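Local coordinates for protein beta-N-acetylhexosaminidase (Mycobacterium smegmatis, PDB 4YYF) that probably hydrolyses terminal non-reducing N-acetyl-D-hexosamine residues from N-acetyl-beta-D-hexosaminides, as a member of glycosyl hydrolase family 3, at residues His251-Leu265 and Ala297-Ala311. The protein carries 1 engineered substitution. Residues are numbered along the deposited sequence; the frame is centred on the assembly and turned at random.
Sequences HMQVPGLTGSDPASL and AINQRYGVADAVLRA
With CG1 of I298 and CG of H251 each anti to its own carbonyl carbon (chi1 -59° and -55°), the isoleucine branch lies squarely over the imidazole: I298 CG1 sits 3.3 Å above the centre of the H251 ring, a CH-pi contact. Histidine suits the place, offering an apolar face to I298 while ND1 hydrogen-bonds S264 OG at 2.8 Å and NE2 the backbone oxygen of D291, which should hold the ring's rotation. I298 CD1, above the ND1 side, also meets P262 CB at 3.8 Å and, tip to tip, L265. The leucine fork then divides: CD1 lies 3.5 Å from CE2 of Y302, while CD2 rests against helix 304-314, 3.6 Å from A307 O, since small A307 and A311 let it approach the backbone. R301, bent at chi3 (60°), suits the margin: its planar head gives NH1 to S260 O at 2.7 Å and, weakly, NH2 to the same oxygen, with P262 CD over one face, toward the rim. A water hydrogen-bonded to Y302 OH bonds weakly to D261 OD1. The loop after strand 246-249 of this TIM-barrel domain is thus held mainly by apolar contacts, while D261 and R301, too far apart for a salt bridge, probably attract only weakly.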
ATOM      1  N   HIS A 251      -3.666  -9.328   4.611  1.00 18.37           N
ATOM      2  CA  HIS A 251      -4.939  -9.895   5.047  1.00 15.28           C
ATOM      3  C   HIS A 251      -4.780 -11.166   5.887  1.00 20.46           C
ATOM      4  O   HIS A 251      -5.773 -11.844   6.181  1.00 24.47           O
ATOM      5  CB  HIS A 251      -5.844 -10.219   3.835  1.00 15.43           C
ATOM      6  CG  HIS A 251      -6.090  -9.050   2.921  1.00 16.60           C
ATOM      7  ND1 HIS A 251      -6.315  -7.773   3.380  1.00 16.13           N
ATOM      8  CD2 HIS A 251      -6.149  -8.987   1.568  1.00 17.67           C
ATOM      9  CE1 HIS A 251      -6.502  -6.963   2.346  1.00 16.98           C
ATOM     10  NE2 HIS A 251      -6.409  -7.675   1.238  1.00 16.76           N
HETATM   11  N   MSE A 252      -3.552 -11.508   6.267  1.00 18.10           N
HETATM   12  CA  MSE A 252      -3.344 -12.746   7.029  1.00 17.26           C
HETATM   13  C   MSE A 252      -4.028 -12.650   8.383  1.00 18.51           C
HETATM   14  O   MSE A 252      -4.145 -11.559   8.946  1.00 20.42           O
HETATM   15  CB  MSE A 252      -1.856 -12.991   7.277  1.00 20.40           C
HETATM   16  CG  MSE A 252      -0.953 -12.905   6.056  1.00 23.39           C
HETATM   17 SE   MSE A 252      -0.339 -11.090   5.647  0.63 25.32          SE
HETATM   18  CE  MSE A 252      -0.007 -10.444   7.434  1.00 18.20           C
ATOM     19  N   GLN A 253      -4.476 -13.789   8.903  1.00 22.02           N
ATOM     20  CA  GLN A 253      -4.916 -13.878  10.289  1.00 22.54           C
ATOM     21  C   GLN A 253      -3.693 -14.198  11.147  1.00 25.87           C
ATOM     22  O   GLN A 253      -2.908 -15.084  10.797  1.00 23.96           O
ATOM     23  CB  GLN A 253      -5.960 -14.985  10.440  1.00 21.06           C
ATOM     24  CG  GLN A 253      -7.220 -14.731   9.622  1.00 27.58           C
ATOM     25  CD  GLN A 253      -8.028 -15.987   9.379  1.00 30.46           C
ATOM     26  OE1 GLN A 253      -8.480 -16.634  10.319  1.00 30.09           O
ATOM     27  NE2 GLN A 253      -8.204 -16.343   8.104  1.00 32.84           N
ATOM     28  N   VAL A 254      -3.529 -13.480  12.256  1.00 21.33           N
ATOM     29  CA  VAL A 254      -2.360 -13.668  13.121  1.00 22.19           C
ATOM     30  C   VAL A 254      -2.768 -14.166  14.508  1.00 24.91           C
ATOM     31  O   VAL A 254      -3.388 -13.420  15.264  1.00 28.11           O
ATOM     32  CB  VAL A 254      -1.585 -12.333  13.300  1.00 20.14           C
ATOM     33  CG1 VAL A 254      -0.311 -12.543  14.132  1.00 22.52           C
ATOM     34  CG2 VAL A 254      -1.270 -11.685  11.952  1.00 20.18           C
ATOM     35  N   PRO A 255      -2.406 -15.420  14.857  1.00 26.60           N
ATOM     36  CA  PRO A 255      -2.710 -15.939  16.201  1.00 30.36           C
ATOM     37  C   PRO A 255      -2.020 -15.099  17.270  1.00 28.29           C
ATOM     38  O   PRO A 255      -0.853 -14.745  17.100  1.00 26.70           O
ATOM     39  CB  PRO A 255      -2.118 -17.359  16.185  1.00 29.89           C
ATOM     40  CG  PRO A 255      -1.969 -17.706  14.718  1.00 31.32           C
ATOM     41  CD  PRO A 255      -1.662 -16.398  14.042  1.00 28.60           C
ATOM     42  N   GLY A 256      -2.736 -14.770  18.345  1.00 28.28           N
ATOM     43  CA  GLY A 256      -2.188 -13.929  19.393  1.00 27.42           C
ATOM     44  C   GLY A 256      -2.250 -12.450  19.062  1.00 29.58           C
ATOM     45  O   GLY A 256      -1.773 -11.619  19.834  1.00 27.63           O
ATOM     46  N   LEU A 257      -2.830 -12.108  17.915  1.00 29.34           N
ATOM     47  CA  LEU A 257      -2.962 -10.699  17.535  1.00 30.13           C
ATOM     48  C   LEU A 257      -4.355 -10.376  16.999  1.00 27.23           C
ATOM     49  O   LEU A 257      -5.057  -9.545  17.568  1.00 28.83           O
ATOM     50  CB  LEU A 257      -1.892 -10.281  16.516  1.00 26.83           C
ATOM     51  CG  LEU A 257      -1.957  -8.812  16.063  1.00 22.96           C
ATOM     52  CD1 LEU A 257      -1.603  -7.873  17.225  1.00 23.16           C
ATOM     53  CD2 LEU A 257      -1.052  -8.538  14.854  1.00 19.40           C
ATOM     54  N   THR A 258      -4.754 -11.037  15.916  1.00 26.18           N
ATOM     55  CA  THR A 258      -5.994 -10.679  15.216  1.00 25.16           C
ATOM     56  C   THR A 258      -7.083 -11.730  15.337  1.00 28.15           C
ATOM     57  O   THR A 258      -8.197 -11.518  14.866  1.00 25.78           O
ATOM     58  CB  THR A 258      -5.757 -10.452  13.709  1.00 26.59           C
ATOM     59  OG1 THR A 258      -5.600 -11.715  13.052  1.00 27.20           O
ATOM     60  CG2 THR A 258      -4.523  -9.638  13.492  1.00 26.59           C
ATOM     61  N   GLY A 259      -6.762 -12.858  15.963  1.00 31.82           N
ATOM     62  CA  GLY A 259      -7.708 -13.954  16.059  1.00 32.08           C
ATOM     63  C   GLY A 259      -8.068 -14.466  14.675  1.00 36.65           C
ATOM     64  O   GLY A 259      -7.194 -14.875  13.908  1.00 36.30           O
ATOM     65  N   SER A 260      -9.352 -14.427  14.338  1.00 34.49           N
ATOM     66  CA  SER A 260      -9.797 -14.900  13.029  1.00 31.17           C
ATOM     67  C   SER A 260     -10.054 -13.748  12.056  1.00 29.50           C
ATOM     68  O   SER A 260     -10.552 -13.959  10.948  1.00 29.15           O
ATOM     69  CB  SER A 260     -11.031 -15.808  13.164  1.00 35.34           C
ATOM     70  OG  SER A 260     -12.116 -15.147  13.786  1.00 35.41           O
ATOM     71  N   ASP A 261      -9.699 -12.533  12.464  1.00 27.54           N
ATOM     72  CA  ASP A 261      -9.874 -11.377  11.590  1.00 25.96           C
ATOM     73  C   ASP A 261      -8.664 -11.222  10.685  1.00 23.57           C
ATOM     74  O   ASP A 261      -7.527 -11.420  11.123  1.00 23.94           O
ATOM     75  CB  ASP A 261     -10.044 -10.092  12.401  1.00 28.37           C
ATOM     76  CG  ASP A 261     -11.337 -10.057  13.190  1.00 36.09           C
ATOM     77  OD1 ASP A 261     -12.321 -10.698  12.778  1.00 39.75           O
ATOM     78  OD2 ASP A 261     -11.363  -9.371  14.228  1.00 37.12           O
ATOM     79  N   PRO A 262      -8.894 -10.854   9.419  1.00 23.25           N
ATOM     80  CA  PRO A 262      -7.749 -10.504   8.572  1.00 19.44           C
ATOM     81  C   PRO A 262      -6.993  -9.336   9.203  1.00 21.12           C
ATOM     82  O   PRO A 262      -7.622  -8.458   9.797  1.00 21.41           O
ATOM     83  CB  PRO A 262      -8.409 -10.067   7.260  1.00 18.53           C
ATOM     84  CG  PRO A 262      -9.755 -10.760   7.267  1.00 18.47           C
ATOM     85  CD  PRO A 262     -10.178 -10.717   8.712  1.00 19.27           C
ATOM     86  N   ALA A 263      -5.669  -9.316   9.096  1.00 18.92           N
ATOM     87  CA  ALA A 263      -4.904  -8.320   9.846  1.00 17.34           C
ATOM     88  C   ALA A 263      -5.288  -6.893   9.438  1.00 20.68           C
ATOM     89  O   ALA A 263      -5.386  -6.009  10.278  1.00 19.68           O
ATOM     90  CB  ALA A 263      -3.398  -8.563   9.699  1.00 18.34           C
ATOM     91  N   SER A 264      -5.534  -6.690   8.145  1.00 20.10           N
ATOM     92  CA  SER A 264      -5.964  -5.397   7.613  1.00 19.38           C
ATOM     93  C   SER A 264      -7.258  -4.851   8.228  1.00 20.76           C
ATOM     94  O   SER A 264      -7.521  -3.638   8.161  1.00 18.63           O
ATOM     95  CB  SER A 264      -6.140  -5.505   6.097  1.00 18.82           C
ATOM     96  OG  SER A 264      -6.994  -6.597   5.787  1.00 18.32           O
ATOM     97  N   LEU A 265      -8.065  -5.737   8.805  1.00 18.49           N
ATOM     98  CA  LEU A 265      -9.372  -5.352   9.358  1.00 22.14           C
ATOM     99  C   LEU A 265      -9.433  -5.460  10.882  1.00 22.58           C
ATOM    100  O   LEU A 265     -10.512  -5.429  11.473  1.00 23.80           O
ATOM    101  CB  LEU A 265     -10.491  -6.207   8.742  1.00 23.78           C
ATOM    102  CG  LEU A 265     -10.546  -6.309   7.216  1.00 21.71           C
ATOM    103  CD1 LEU A 265     -11.812  -7.052   6.782  1.00 24.74           C
ATOM    104  CD2 LEU A 265     -10.469  -4.946   6.538  1.00 24.65           C
ATOM    105  N   ALA A 297      -9.200 -13.618   0.730  1.00 20.51           N
ATOM    106  CA  ALA A 297      -9.102 -13.528   2.193  1.00 23.20           C
ATOM    107  C   ALA A 297     -10.090 -12.488   2.728  1.00 25.63           C
ATOM    108  O   ALA A 297     -10.552 -12.577   3.867  1.00 26.50           O
ATOM    109  CB  ALA A 297      -7.672 -13.182   2.630  1.00 19.87           C
ATOM    110  N   ILE A 298     -10.379 -11.485   1.902  1.00 22.43           N
ATOM    111  CA  ILE A 298     -11.345 -10.450   2.251  1.00 22.61           C
ATOM    112  C   ILE A 298     -12.721 -10.720   1.640  1.00 23.39           C
ATOM    113  O   ILE A 298     -13.738 -10.742   2.347  1.00 24.14           O
ATOM    114  CB  ILE A 298     -10.885  -9.056   1.779  1.00 19.85           C
ATOM    115  CG1 ILE A 298      -9.541  -8.701   2.404  1.00 19.61           C
ATOM    116  CG2 ILE A 298     -11.936  -7.993   2.150  1.00 18.46           C
ATOM    117  CD1 ILE A 298      -9.572  -8.705   3.942  1.00 20.70           C
ATOM    118  N   ASN A 299     -12.759 -10.925   0.329  1.00 20.13           N
ATOM    119  CA  ASN A 299     -14.041 -10.852  -0.378  1.00 21.67           C
ATOM    120  C   ASN A 299     -14.983 -12.016  -0.097  1.00 26.64           C
ATOM    121  O   ASN A 299     -16.188 -11.936  -0.365  1.00 23.97           O
ATOM    122  CB  ASN A 299     -13.871 -10.530  -1.887  1.00 21.96           C
ATOM    123  CG  ASN A 299     -13.370 -11.709  -2.714  1.00 22.83           C
ATOM    124  OD1 ASN A 299     -13.554 -12.867  -2.358  1.00 24.21           O
ATOM    125  ND2 ASN A 299     -12.777 -11.404  -3.863  1.00 20.89           N
ATOM    126  N   GLN A 300     -14.444 -13.085   0.479  1.00 26.70           N
ATOM    127  CA  GLN A 300     -15.280 -14.218   0.864  1.00 27.83           C
ATOM    128  C   GLN A 300     -16.043 -13.934   2.151  1.00 27.78           C
ATOM    129  O   GLN A 300     -16.946 -14.681   2.522  1.00 30.08           O
ATOM    130  CB  GLN A 300     -14.435 -15.479   1.039  1.00 29.98           C
ATOM    131  CG  GLN A 300     -13.933 -16.062  -0.262  1.00 31.30           C
ATOM    132  CD  GLN A 300     -12.858 -17.109  -0.043  1.00 34.78           C
ATOM    133  OE1 GLN A 300     -12.638 -17.564   1.083  1.00 38.49           O
ATOM    134  NE2 GLN A 300     -12.180 -17.495  -1.119  1.00 34.35           N
ATOM    135  N   ARG A 301     -15.674 -12.855   2.831  1.00 26.83           N
ATOM    136  CA  ARG A 301     -16.305 -12.521   4.098  1.00 32.52           C
ATOM    137  C   ARG A 301     -17.012 -11.165   4.049  1.00 31.28           C
ATOM    138  O   ARG A 301     -18.030 -10.968   4.705  1.00 31.55           O
ATOM    139  CB  ARG A 301     -15.260 -12.571   5.225  1.00 35.41           C
ATOM    140  CG  ARG A 301     -14.553 -13.922   5.311  1.00 39.25           C
ATOM    141  CD  ARG A 301     -13.372 -13.919   6.269  1.00 39.84           C
ATOM    142  NE  ARG A 301     -13.761 -13.595   7.638  1.00 37.35           N
ATOM    143  CZ  ARG A 301     -12.964 -13.731   8.695  1.00 37.27           C
ATOM    144  NH1 ARG A 301     -11.732 -14.201   8.544  1.00 35.19           N
ATOM    145  NH2 ARG A 301     -13.401 -13.399   9.900  1.00 32.90           N
ATOM    146  N   TYR A 302     -16.476 -10.241   3.259  1.00 24.18           N
ATOM    147  CA  TYR A 302     -16.982  -8.870   3.230  1.00 25.60           C
ATOM    148  C   TYR A 302     -17.026  -8.315   1.813  1.00 26.54           C
ATOM    149  O   TYR A 302     -16.072  -8.494   1.048  1.00 25.55           O
ATOM    150  CB  TYR A 302     -16.093  -7.957   4.088  1.00 28.08           C
ATOM    151  CG  TYR A 302     -15.785  -8.524   5.458  1.00 30.27           C
ATOM    152  CD1 TYR A 302     -16.759  -8.585   6.439  1.00 32.99           C
ATOM    153  CD2 TYR A 302     -14.520  -9.005   5.761  1.00 31.35           C
ATOM    154  CE1 TYR A 302     -16.479  -9.114   7.690  1.00 41.72           C
ATOM    155  CE2 TYR A 302     -14.229  -9.534   7.011  1.00 35.99           C
ATOM    156  CZ  TYR A 302     -15.210  -9.582   7.970  1.00 41.68           C
ATOM    157  OH  TYR A 302     -14.919 -10.109   9.213  1.00 45.06           O
ATOM    158  N   GLY A 303     -18.117  -7.621   1.478  1.00 24.87           N
ATOM    159  CA  GLY A 303     -18.201  -6.876   0.228  1.00 22.50           C
ATOM    160  C   GLY A 303     -17.299  -5.663   0.300  1.00 21.49           C
ATOM    161  O   GLY A 303     -16.779  -5.341   1.377  1.00 24.09           O
ATOM    162  N   VAL A 304     -17.106  -4.973  -0.820  1.00 17.07           N
ATOM    163  CA  VAL A 304     -16.146  -3.867  -0.842  1.00 19.01           C
ATOM    164  C   VAL A 304     -16.442  -2.750   0.171  1.00 20.35           C
ATOM    165  O   VAL A 304     -15.561  -2.350   0.935  1.00 19.68           O
ATOM    166  CB  VAL A 304     -15.998  -3.254  -2.241  1.00 19.76           C
ATOM    167  CG1 VAL A 304     -14.939  -2.147  -2.202  1.00 17.73           C
ATOM    168  CG2 VAL A 304     -15.604  -4.312  -3.242  1.00 27.24           C
ATOM    169  N   ALA A 305     -17.679  -2.265   0.197  1.00 21.19           N
ATOM    170  CA  ALA A 305     -18.016  -1.164   1.102  1.00 19.06           C
ATOM    171  C   ALA A 305     -17.819  -1.559   2.578  1.00 20.63           C
ATOM    172  O   ALA A 305     -17.271  -0.787   3.372  1.00 25.13           O
ATOM    173  CB  ALA A 305     -19.431  -0.667   0.844  1.00 18.64           C
ATOM    174  N   ASP A 306     -18.253  -2.760   2.939  1.00 22.92           N
ATOM    175  CA  ASP A 306     -18.084  -3.247   4.302  1.00 27.05           C
ATOM    176  C   ASP A 306     -16.601  -3.411   4.654  1.00 24.55           C
ATOM    177  O   ASP A 306     -16.182  -3.071   5.758  1.00 22.59           O
ATOM    178  CB  ASP A 306     -18.856  -4.566   4.487  1.00 32.94           C
ATOM    179  CG  ASP A 306     -18.754  -5.123   5.908  1.00 47.38           C
ATOM    180  OD1 ASP A 306     -18.467  -4.360   6.864  1.00 51.22           O
ATOM    181  OD2 ASP A 306     -18.975  -6.342   6.066  1.00 54.97           O
ATOM    182  N   ALA A 307     -15.806  -3.907   3.704  1.00 18.95           N
ATOM    183  CA  ALA A 307     -14.373  -4.121   3.923  1.00 19.37           C
ATOM    184  C   ALA A 307     -13.637  -2.805   4.117  1.00 21.89           C
ATOM    185  O   ALA A 307     -12.750  -2.691   4.978  1.00 18.54           O
ATOM    186  CB  ALA A 307     -13.765  -4.884   2.754  1.00 20.36           C
ATOM    187  N   VAL A 308     -13.991  -1.815   3.305  1.00 14.90           N
ATOM    188  CA  VAL A 308     -13.385  -0.484   3.430  1.00 17.44           C
ATOM    189  C   VAL A 308     -13.731   0.132   4.777  1.00 20.57           C
ATOM    190  O   VAL A 308     -12.859   0.653   5.482  1.00 19.02           O
ATOM    191  CB  VAL A 308     -13.829   0.433   2.281  1.00 17.28           C
ATOM    192  CG1 VAL A 308     -13.441   1.890   2.563  1.00 15.38           C
ATOM    193  CG2 VAL A 308     -13.212  -0.056   0.975  1.00 16.93           C
ATOM    194  N   LEU A 309     -15.003   0.052   5.150  1.00 18.49           N
ATOM    195  CA  LEU A 309     -15.435   0.526   6.463  1.00 20.40           C
ATOM    196  C   LEU A 309     -14.654  -0.143   7.603  1.00 22.21           C
ATOM    197  O   LEU A 309     -14.142   0.533   8.500  1.00 22.13           O
ATOM    198  CB  LEU A 309     -16.937   0.284   6.647  1.00 21.15           C
ATOM    199  CG  LEU A 309     -17.483   0.656   8.031  1.00 24.89           C
ATOM    200  CD1 LEU A 309     -17.038   2.060   8.415  1.00 22.03           C
ATOM    201  CD2 LEU A 309     -19.012   0.542   8.107  1.00 25.34           C
ATOM    202  N   ARG A 310     -14.575  -1.469   7.575  1.00 23.09           N
ATOM    203  CA  ARG A 310     -13.846  -2.198   8.607  1.00 24.84           C
ATOM    204  C   ARG A 310     -12.368  -1.804   8.667  1.00 22.89           C
ATOM    205  O   ARG A 310     -11.797  -1.683   9.752  1.00 21.70           O
ATOM    206  CB  ARG A 310     -13.998  -3.709   8.405  1.00 23.93           C
ATOM    207  CG  ARG A 310     -15.359  -4.244   8.843  1.00 24.73           C
ATOM    208  CD  ARG A 310     -15.640  -5.614   8.263  1.00 26.97           C
ATOM    209  NE  ARG A 310     -16.929  -6.127   8.735  1.00 35.84           N
ATOM    210  CZ  ARG A 310     -17.104  -6.737   9.905  1.00 38.50           C
ATOM    211  NH1 ARG A 310     -16.068  -6.923  10.713  1.00 39.73           N
ATOM    212  NH2 ARG A 310     -18.310  -7.163  10.267  1.00 32.95           N
ATOM    213  N   ALA A 311     -11.753  -1.595   7.506  1.00 21.60           N
ATOM    214  CA  ALA A 311     -10.351  -1.195   7.473  1.00 22.88           C
ATOM    215  C   ALA A 311     -10.145   0.168   8.129  1.00 19.06           C
ATOM    216  O   ALA A 311      -9.264   0.323   8.966  1.00 18.13           O
ATOM    217  CB  ALA A 311      -9.808  -1.192   6.042  1.00 21.82           C
TER
HETATM  218  O   HOH W   1     -12.822  -9.300  10.509  1.00 33.91           O
HETATM  219  O   HOH W   2     -12.443  -3.246  11.969  1.00 29.62           O
HETATM  220  O   HOH W   3     -13.134  -6.692  11.298  1.00 32.69           O